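Side-chain contacts in Pre-mRNA-processing-splicing factor 8 (Cryptococcus neoformans var. grubii serotype A, PDB 6MX6), which carries an intein, the polypeptide modelled here, which probably excises itself from the splicing-factor precursor by protein splicing and joins the flanking segments: residues A[52-57]-A[63-68]; A[69-74]-A[104-109]. One frame throughout, in Å; residues are numbered along the deposited sequence.

Contact 1. Residues A[52-57]-A[63-68]; sequences YRIKTH and LVCTHN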
ATOM      1  N   TYR A  52       3.183   3.862 -10.618  1.00 13.47           N
ATOM      2  CA  TYR A  52       1.752   3.848 -10.867  1.00 12.84           C
ATOM      3  C   TYR A  52       1.061   4.668  -9.793  1.00 16.66           C
ATOM      4  O   TYR A  52       1.366   4.514  -8.608  1.00 14.76           O
ATOM      5  CB  TYR A  52       1.203   2.424 -10.856  1.00 14.29           C
ATOM      6  CG  TYR A  52       1.491   1.723 -12.148  1.00 15.01           C
ATOM      7  CD1 TYR A  52       2.713   1.101 -12.364  1.00 19.35           C
ATOM      8  CD2 TYR A  52       0.564   1.724 -13.165  1.00 17.81           C
ATOM      9  CE1 TYR A  52       2.986   0.474 -13.566  1.00 19.82           C
ATOM     10  CE2 TYR A  52       0.822   1.103 -14.368  1.00 18.20           C
ATOM     11  CZ  TYR A  52       2.029   0.477 -14.562  1.00 18.23           C
ATOM     12  OH  TYR A  52       2.265  -0.133 -15.765  1.00 29.71           O
ATOM     13  N   ARG A  53       0.136   5.528 -10.217  1.00 14.43           N
ATOM     14  CA  ARG A  53      -0.690   6.321  -9.313  1.00 12.61           C
ATOM     15  C   ARG A  53      -2.072   5.685  -9.230  1.00 16.28           C
ATOM     16  O   ARG A  53      -2.741   5.502 -10.256  1.00 14.08           O
ATOM     17  CB  ARG A  53      -0.793   7.770  -9.796  1.00 13.94           C
ATOM     18  CG  ARG A  53      -1.689   8.650  -8.909  1.00 16.18           C
ATOM     19  CD  ARG A  53      -1.685  10.106  -9.346  1.00 19.17           C
ATOM     20  NE  ARG A  53      -0.329  10.640  -9.279  1.00 19.16           N
ATOM     21  CZ  ARG A  53       0.198  11.203  -8.198  1.00 21.90           C
ATOM     22  NH1 ARG A  53      -0.533  11.352  -7.097  1.00 17.68           N
ATOM     23  NH2 ARG A  53       1.459  11.632  -8.222  1.00 24.61           N
ATOM     24  N   ILE A  54      -2.495   5.356  -8.012  1.00 16.81           N
ATOM     25  CA  ILE A  54      -3.808   4.792  -7.731  1.00 17.62           C
ATOM     26  C   ILE A  54      -4.631   5.860  -7.035  1.00 15.81           C
ATOM     27  O   ILE A  54      -4.230   6.377  -5.978  1.00 17.39           O
ATOM     28  CB  ILE A  54      -3.709   3.526  -6.866  1.00 18.95           C
ATOM     29  CG1 ILE A  54      -2.840   2.490  -7.568  1.00 19.40           C
ATOM     30  CG2 ILE A  54      -5.111   2.963  -6.593  1.00 21.56           C
ATOM     31  CD1 ILE A  54      -2.412   1.327  -6.678  1.00 23.70           C
ATOM     32  N   LYS A  55      -5.776   6.198  -7.633  1.00 15.17           N
ATOM     33  CA  LYS A  55      -6.729   7.147  -7.071  1.00 16.48           C
ATOM     34  C   LYS A  55      -8.024   6.431  -6.723  1.00 15.93           C
ATOM     35  O   LYS A  55      -8.533   5.628  -7.518  1.00 18.16           O
ATOM     36  CB  LYS A  55      -7.053   8.277  -8.056  1.00 17.67           C
ATOM     37  CG  LYS A  55      -5.886   9.173  -8.448  1.00 25.58           C
ATOM     38  CD  LYS A  55      -6.368  10.241  -9.419  1.00 36.58           C
ATOM     39  CE  LYS A  55      -5.603  11.544  -9.262  1.00 33.25           C
ATOM     40  NZ  LYS A  55      -5.751  12.118  -7.905  1.00 32.55           N
ATOM     41  N   THR A  56      -8.577   6.779  -5.561  1.00 15.00           N
ATOM     42  CA  THR A  56      -9.830   6.217  -5.083  1.00 17.12           C
ATOM     43  C   THR A  56     -10.973   7.201  -5.309  1.00 20.98           C
ATOM     44  O   THR A  56     -10.767   8.406  -5.461  1.00 17.78           O
ATOM     45  CB  THR A  56      -9.730   5.855  -3.596  1.00 19.95           C
ATOM     46  OG1 THR A  56      -9.276   6.990  -2.845  1.00 21.43           O
ATOM     47  CG2 THR A  56      -8.746   4.685  -3.394  1.00 21.94           C
ATOM     48  N   HIS A  57     -12.187   6.658  -5.362  1.00 16.00           N
ATOM     49  CA  HIS A  57     -13.373   7.509  -5.310  1.00 16.31           C
ATOM     50  C   HIS A  57     -13.390   8.320  -4.028  1.00 23.01           C
ATOM     51  O   HIS A  57     -13.694   9.521  -4.041  1.00 21.49           O
ATOM     52  CB  HIS A  57     -14.640   6.654  -5.395  1.00 20.92           C
ATOM     53  CG  HIS A  57     -14.903   6.086  -6.749  1.00 22.43           C
ATOM     54  ND1 HIS A  57     -15.831   6.623  -7.614  1.00 22.33           N
ATOM     55  CD2 HIS A  57     -14.368   5.018  -7.385  1.00 18.88           C
ATOM     56  CE1 HIS A  57     -15.856   5.911  -8.727  1.00 27.92           C
ATOM     57  NE2 HIS A  57     -14.976   4.933  -8.615  1.00 23.58           N
ATOM     58  N   LEU A  63      -2.289   6.620  -3.709  1.00 16.10           N
ATOM     59  CA  LEU A  63      -1.200   5.687  -3.423  1.00 16.31           C
ATOM     60  C   LEU A  63      -0.322   5.582  -4.662  1.00 17.33           C
ATOM     61  O   LEU A  63      -0.819   5.254  -5.740  1.00 16.17           O
ATOM     62  CB  LEU A  63      -1.743   4.312  -3.038  1.00 18.36           C
ATOM     63  CG  LEU A  63      -0.692   3.243  -2.739  1.00 23.45           C
ATOM     64  CD1 LEU A  63       0.127   3.652  -1.501  1.00 19.72           C
ATOM     65  CD2 LEU A  63      -1.351   1.886  -2.549  1.00 25.87           C
ATOM     66  N   VAL A  64       0.976   5.849  -4.527  1.00 13.19           N
ATOM     67  CA  VAL A  64       1.868   5.846  -5.688  1.00 12.51           C
ATOM     68  C   VAL A  64       2.963   4.820  -5.432  1.00 17.55           C
ATOM     69  O   VAL A  64       3.655   4.899  -4.413  1.00 14.34           O
ATOM     70  CB  VAL A  64       2.462   7.236  -5.969  1.00 16.57           C
ATOM     71  CG1 VAL A  64       3.299   7.201  -7.226  1.00 17.04           C
ATOM     72  CG2 VAL A  64       1.351   8.285  -6.107  1.00 18.90           C
ATOM     73  N   CYS A  65       3.115   3.858  -6.342  1.00 17.43           N
ATOM     74  CA  CYS A  65       3.960   2.708  -6.033  1.00 17.97           C
ATOM     75  C   CYS A  65       4.490   2.031  -7.293  1.00 20.00           C
ATOM     76  O   CYS A  65       4.040   2.289  -8.407  1.00 14.80           O
ATOM     77  CB  CYS A  65       3.195   1.727  -5.154  1.00 17.40           C
ATOM     78  SG  CYS A  65       1.741   1.049  -5.972  1.00 27.76           S
ATOM     79  N   THR A  66       5.460   1.139  -7.105  1.00 15.82           N
ATOM     80  CA  THR A  66       6.096   0.496  -8.248  1.00 16.59           C
ATOM     81  C   THR A  66       5.188  -0.554  -8.878  1.00 17.07           C
ATOM     82  O   THR A  66       4.229  -1.042  -8.271  1.00 17.29           O
ATOM     83  CB  THR A  66       7.410  -0.190  -7.853  1.00 19.04           C
ATOM     84  OG1 THR A  66       7.148  -1.104  -6.782  1.00 19.26           O
ATOM     85  CG2 THR A  66       8.441   0.830  -7.437  1.00 20.28           C
ATOM     86  N   HIS A  67       5.546  -0.939 -10.109  1.00 19.46           N
ATOM     87  CA  HIS A  67       4.752  -1.912 -10.849  1.00 16.78           C
ATOM     88  C   HIS A  67       4.722  -3.272 -10.159  1.00 20.82           C
ATOM     89  O   HIS A  67       3.754  -4.020 -10.317  1.00 23.52           O
ATOM     90  CB  HIS A  67       5.298  -2.062 -12.273  1.00 25.02           C
ATOM     91  CG  HIS A  67       6.667  -2.666 -12.331  1.00 27.23           C
ATOM     92  ND1 HIS A  67       6.882  -3.991 -12.645  1.00 33.95           N
ATOM     93  CD2 HIS A  67       7.891  -2.130 -12.103  1.00 28.21           C
ATOM     94  CE1 HIS A  67       8.177  -4.245 -12.612  1.00 31.97           C
ATOM     95  NE2 HIS A  67       8.813  -3.133 -12.286  1.00 33.27           N
ATOM     96  N   ASN A  68       5.756  -3.619  -9.400  1.00 21.97           N
ATOM     97  CA  ASN A  68       5.770  -4.914  -8.730  1.00 23.55           C
ATOM     98  C   ASN A  68       5.281  -4.837  -7.292  1.00 30.15           C
ATOM     99  O   ASN A  68       5.298  -5.852  -6.586  1.00 25.42           O
ATOM    100  CB  ASN A  68       7.180  -5.533  -8.765  1.00 26.63           C
ATOM    101  CG  ASN A  68       8.230  -4.636  -8.158  1.00 35.55           C
ATOM    102  OD1 ASN A  68       8.109  -3.416  -8.177  1.00 32.11           O
ATOM    103  ND2 ASN A  68       9.283  -5.240  -7.621  1.00 47.13           N
TER
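Y52 and C65 pair at the open end of a β-hairpin of the Hint (intein) fold, with strand 52-56 running antiparallel to strand 63-65 within a larger sheet. Backbone bonds do most of the joining. Y52 N gives a nearly straight bond to C65 O (2.8 Å, 170° at the hydrogen), and C65 N answers to Y52 O. I54 and L63 repeat the exchange, with I54 N to L63 O at 2.8 Å. Between these two hydrogen-bonded pairs lies the non-hydrogen-bonded pair R53-V64, where V64 CA comes within 3.2 Å of Y52 O as a CA-H...O contact.

The apolar contacts lie on the Y52, I54, L63 and C65 face. I54 CD1 reaches both C65 SG (4.2 Å) and L63 CD2 (4.3 Å). The Y52 ring leans obliquely on the turn after the strand, CE1 lying 3.7 Å from H67 CB. That turn carries T66, whose hydroxyl donates to N68 OD1 and is also hydrogen-bonded to C5 N; T66 and H69 fit the TxxH motif of inteins.

Charge gathers on the opposite face. R53 is salt-bridged to E148 through NH2 and to D62 through NH1. Its chain leaves with CG anti to the backbone N (178°) and bends at chi3, laying one guanidinium face over V64 CG2, which sits 3.7 Å from NH1.

Contact 2. Residues A[69-74]-A[104-109]; sequences HILSMY and DDFVRL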
ATOM      1  N   HIS A  69       4.843  -3.665  -6.846  1.00 22.45           N
ATOM      2  CA  HIS A  69       4.317  -3.545  -5.498  1.00 23.15           C
ATOM      3  C   HIS A  69       3.062  -4.396  -5.342  1.00 21.92           C
ATOM      4  O   HIS A  69       2.266  -4.534  -6.271  1.00 22.51           O
ATOM      5  CB  HIS A  69       4.013  -2.089  -5.189  1.00 18.52           C
ATOM      6  CG  HIS A  69       3.575  -1.857  -3.784  1.00 22.25           C
ATOM      7  ND1 HIS A  69       4.434  -1.956  -2.713  1.00 24.21           N
ATOM      8  CD2 HIS A  69       2.361  -1.550  -3.271  1.00 24.80           C
ATOM      9  CE1 HIS A  69       3.769  -1.713  -1.599  1.00 25.56           C
ATOM     10  NE2 HIS A  69       2.511  -1.456  -1.912  1.00 24.34           N
ATOM     11  N   ILE A  70       2.902  -4.997  -4.169  1.00 18.40           N
ATOM     12  CA  ILE A  70       1.778  -5.887  -3.899  1.00 24.00           C
ATOM     13  C   ILE A  70       0.693  -5.087  -3.195  1.00 19.98           C
ATOM     14  O   ILE A  70       0.947  -4.471  -2.158  1.00 22.33           O
ATOM     15  CB  ILE A  70       2.209  -7.087  -3.041  1.00 31.13           C
ATOM     16  CG1 ILE A  70       3.264  -7.917  -3.774  1.00 34.35           C
ATOM     17  CG2 ILE A  70       0.999  -7.933  -2.676  1.00 28.60           C
ATOM     18  CD1 ILE A  70       3.963  -8.921  -2.881  1.00 39.57           C
ATOM     19  N   LEU A  71      -0.513  -5.094  -3.753  1.00 19.71           N
ATOM     20  CA  LEU A  71      -1.685  -4.506  -3.114  1.00 18.99           C
ATOM     21  C   LEU A  71      -2.405  -5.568  -2.289  1.00 20.78           C
ATOM     22  O   LEU A  71      -2.679  -6.667  -2.784  1.00 29.40           O
ATOM     23  CB  LEU A  71      -2.636  -3.939  -4.168  1.00 21.82           C
ATOM     24  CG  LEU A  71      -2.014  -3.005  -5.202  1.00 23.30           C
ATOM     25  CD1 LEU A  71      -3.022  -2.682  -6.302  1.00 26.62           C
ATOM     26  CD2 LEU A  71      -1.515  -1.731  -4.534  1.00 20.49           C
ATOM     27  N   SER A  72      -2.701  -5.237  -1.038  1.00 23.38           N
ATOM     28  CA  SER A  72      -3.542  -6.076  -0.196  1.00 24.81           C
ATOM     29  C   SER A  72      -4.974  -5.582  -0.333  1.00 25.81           C
ATOM     30  O   SER A  72      -5.266  -4.428  -0.022  1.00 25.02           O
ATOM     31  CB  SER A  72      -3.083  -6.028   1.260  1.00 27.23           C
ATOM     32  OG  SER A  72      -1.875  -6.745   1.429  1.00 41.55           O
ATOM     33  N   MET A  73      -5.859  -6.449  -0.808  1.00 23.52           N
ATOM     34  CA  MET A  73      -7.191  -6.065  -1.216  1.00 23.19           C
ATOM     35  C   MET A  73      -8.210  -7.031  -0.632  1.00 27.67           C
ATOM     36  O   MET A  73      -7.871  -8.083  -0.075  1.00 24.81           O
ATOM     37  CB  MET A  73      -7.309  -6.037  -2.749  1.00 24.46           C
ATOM     38  CG  MET A  73      -6.047  -5.582  -3.453  1.00 28.90           C
ATOM     39  SD  MET A  73      -6.334  -5.034  -5.149  1.00 26.98           S
ATOM     40  CE  MET A  73      -7.262  -3.531  -4.861  1.00 25.27           C
ATOM     41  N   TYR A  74      -9.470  -6.631  -0.755  1.00 28.38           N
ATOM     42  CA  TYR A  74     -10.621  -7.491  -0.534  1.00 27.76           C
ATOM     43  C   TYR A  74     -11.325  -7.680  -1.869  1.00 31.22           C
ATOM     44  O   TYR A  74     -11.541  -6.710  -2.600  1.00 32.00           O
ATOM     45  CB  TYR A  74     -11.585  -6.879   0.485  1.00 26.84           C
ATOM     46  CG  TYR A  74     -11.280  -7.230   1.919  1.00 28.56           C
ATOM     47  CD1 TYR A  74     -11.573  -8.489   2.426  1.00 39.46           C
ATOM     48  CD2 TYR A  74     -10.701  -6.300   2.770  1.00 33.71           C
ATOM     49  CE1 TYR A  74     -11.298  -8.808   3.743  1.00 35.91           C
ATOM     50  CE2 TYR A  74     -10.419  -6.610   4.083  1.00 35.21           C
ATOM     51  CZ  TYR A  74     -10.718  -7.864   4.565  1.00 37.79           C
ATOM     52  OH  TYR A  74     -10.437  -8.173   5.876  1.00 46.79           O
ATOM     53  N   ASP A 104       1.148  -4.829 -11.359  1.00 17.30           N
ATOM     54  CA  ASP A 104       1.199  -5.236 -12.769  1.00 20.93           C
ATOM     55  C   ASP A 104      -0.011  -6.089 -13.148  1.00 28.30           C
ATOM     56  O   ASP A 104      -0.695  -5.836 -14.160  1.00 27.97           O
ATOM     57  CB  ASP A 104       2.487  -6.015 -13.042  1.00 28.68           C
ATOM     58  CG  ASP A 104       3.620  -5.137 -13.529  1.00 44.92           C
ATOM     59  OD1 ASP A 104       3.350  -4.023 -14.042  1.00 38.69           O
ATOM     60  OD2 ASP A 104       4.788  -5.568 -13.395  1.00 36.49           O
ATOM     61  N   ASP A 105      -0.295  -7.102 -12.323  1.00 24.98           N
ATOM     62  CA  ASP A 105      -1.384  -8.026 -12.608  1.00 22.07           C
ATOM     63  C   ASP A 105      -2.732  -7.335 -12.498  1.00 25.95           C
ATOM     64  O   ASP A 105      -3.640  -7.605 -13.293  1.00 27.77           O
ATOM     65  CB  ASP A 105      -1.319  -9.223 -11.660  1.00 32.17           C
ATOM     66  CG  ASP A 105      -0.169 -10.172 -11.987  1.00 42.87           C
ATOM     67  OD1 ASP A 105       0.261 -10.221 -13.158  1.00 35.19           O
ATOM     68  OD2 ASP A 105       0.291 -10.886 -11.070  1.00 39.55           O
ATOM     69  N   PHE A 106      -2.882  -6.441 -11.518  1.00 21.61           N
ATOM     70  CA  PHE A 106      -4.138  -5.719 -11.355  1.00 20.80           C
ATOM     71  C   PHE A 106      -4.388  -4.786 -12.530  1.00 20.59           C
ATOM     72  O   PHE A 106      -5.497  -4.728 -13.069  1.00 21.77           O
ATOM     73  CB  PHE A 106      -4.119  -4.938 -10.045  1.00 21.44           C
ATOM     74  CG  PHE A 106      -5.401  -4.221  -9.761  1.00 24.62           C
ATOM     75  CD1 PHE A 106      -6.471  -4.895  -9.193  1.00 27.00           C
ATOM     76  CD2 PHE A 106      -5.539  -2.877 -10.066  1.00 23.40           C
ATOM     77  CE1 PHE A 106      -7.651  -4.237  -8.921  1.00 25.35           C
ATOM     78  CE2 PHE A 106      -6.724  -2.219  -9.806  1.00 31.51           C
ATOM     79  CZ  PHE A 106      -7.779  -2.903  -9.233  1.00 26.16           C
ATOM     80  N   VAL A 107      -3.351  -4.051 -12.940  1.00 20.06           N
ATOM     81  CA  VAL A 107      -3.448  -3.139 -14.076  1.00 20.40           C
ATOM     82  C   VAL A 107      -3.915  -3.884 -15.318  1.00 27.23           C
ATOM     83  O   VAL A 107      -4.712  -3.363 -16.113  1.00 23.44           O
ATOM     84  CB  VAL A 107      -2.084  -2.456 -14.308  1.00 25.28           C
ATOM     85  CG1 VAL A 107      -1.922  -2.026 -15.759  1.00 24.13           C
ATOM     86  CG2 VAL A 107      -1.914  -1.279 -13.378  1.00 22.71           C
ATOM     87  N   ARG A 108      -3.436  -5.115 -15.502  1.00 23.19           N
ATOM     88  CA  ARG A 108      -3.806  -5.813 -16.730  1.00 28.24           C
ATOM     89  C   ARG A 108      -5.185  -6.467 -16.686  1.00 27.06           C
ATOM     90  O   ARG A 108      -5.671  -6.904 -17.736  1.00 23.85           O
ATOM     91  CB  ARG A 108      -2.736  -6.850 -17.070  1.00 27.64           C
ATOM     92  CG  ARG A 108      -1.438  -6.195 -17.499  1.00 35.03           C
ATOM     93  CD  ARG A 108      -0.484  -7.185 -18.114  1.00 33.39           C
ATOM     94  NE  ARG A 108       0.082  -8.067 -17.104  1.00 38.07           N
ATOM     95  CZ  ARG A 108       1.294  -7.919 -16.582  1.00 49.54           C
ATOM     96  NH1 ARG A 108       2.069  -6.917 -16.979  1.00 45.18           N
ATOM     97  NH2 ARG A 108       1.731  -8.776 -15.666  1.00 40.60           N
ATOM     98  N   LEU A 109      -5.839  -6.525 -15.526  1.00 22.81           N
ATOM     99  CA  LEU A 109      -7.169  -7.114 -15.447  1.00 23.06           C
ATOM    100  C   LEU A 109      -8.191  -6.250 -16.186  1.00 22.81           C
ATOM    101  O   LEU A 109      -8.059  -5.026 -16.246  1.00 25.26           O
ATOM    102  CB  LEU A 109      -7.599  -7.274 -13.993  1.00 21.36           C
ATOM    103  CG  LEU A 109      -6.940  -8.396 -13.194  1.00 27.54           C
ATOM    104  CD1 LEU A 109      -7.248  -8.224 -11.707  1.00 28.88           C
ATOM    105  CD2 LEU A 109      -7.417  -9.749 -13.694  1.00 27.33           C
TER
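F106 O is gripped twice, by L109 N at 3.1 Å and by the side-chain amide NE2 of Q114, in helix 103-108 of this Hint (intein) fold. The side chain of the same residue plugs the helix onto strand 70-76. No hydrogen bond crosses between the two segments; the join is a buried Met-aromatic contact, backed by a leucine.

With its CG anti to the backbone N (chi1 -177°), F106 sends the ring off the helix toward the alternate strand residues L71 and M73. The sulfur of M73 approaches obliquely: SD is 4.6 Å from the ring centroid and 37° off the normal, and nearest to F106 CD1 at 4.0 Å. L71 comes in at the root of the ring, its CD1 lying 4.5 Å from F106 CG. I142 touches both F106 and M73, so strand 139-147 shares this core, while L119 and Y117 add to the packing round the methionine.

On the helix's exposed side, R108 NH2 makes a salt bridge to D105 OD1 at 3.2 Å, its hydrogen bond weak. Back in the core, the bend in the M73 chain at chi3 (69°) carries its terminal methyl above the ring plane, on the same side as the sulfur, CE 4.1 Å from F106 CE1.

From the N terminus, contact 1 comes first: its hairpin closes the short loop 57-62 between strands 52-56 and 63-65. The chain then passes through the turn at 66-69 into strand 70-76, where contact 2 opens; its much longer excursion, which includes the unmodelled residues 78-93 and strand 96-102, closes at helix 103-108. The two loops thus follow in series. Yet they meet in space: H67 ND1 lies 2.7 Å from D104 OD2, a probable hydrogen bond from the hairpin's exit to the helix. Y52 packs on V107, and I54 CD1 sits 3.8 Å from L71 CD2, so the hairpin packs on both the helix and strand 70-76.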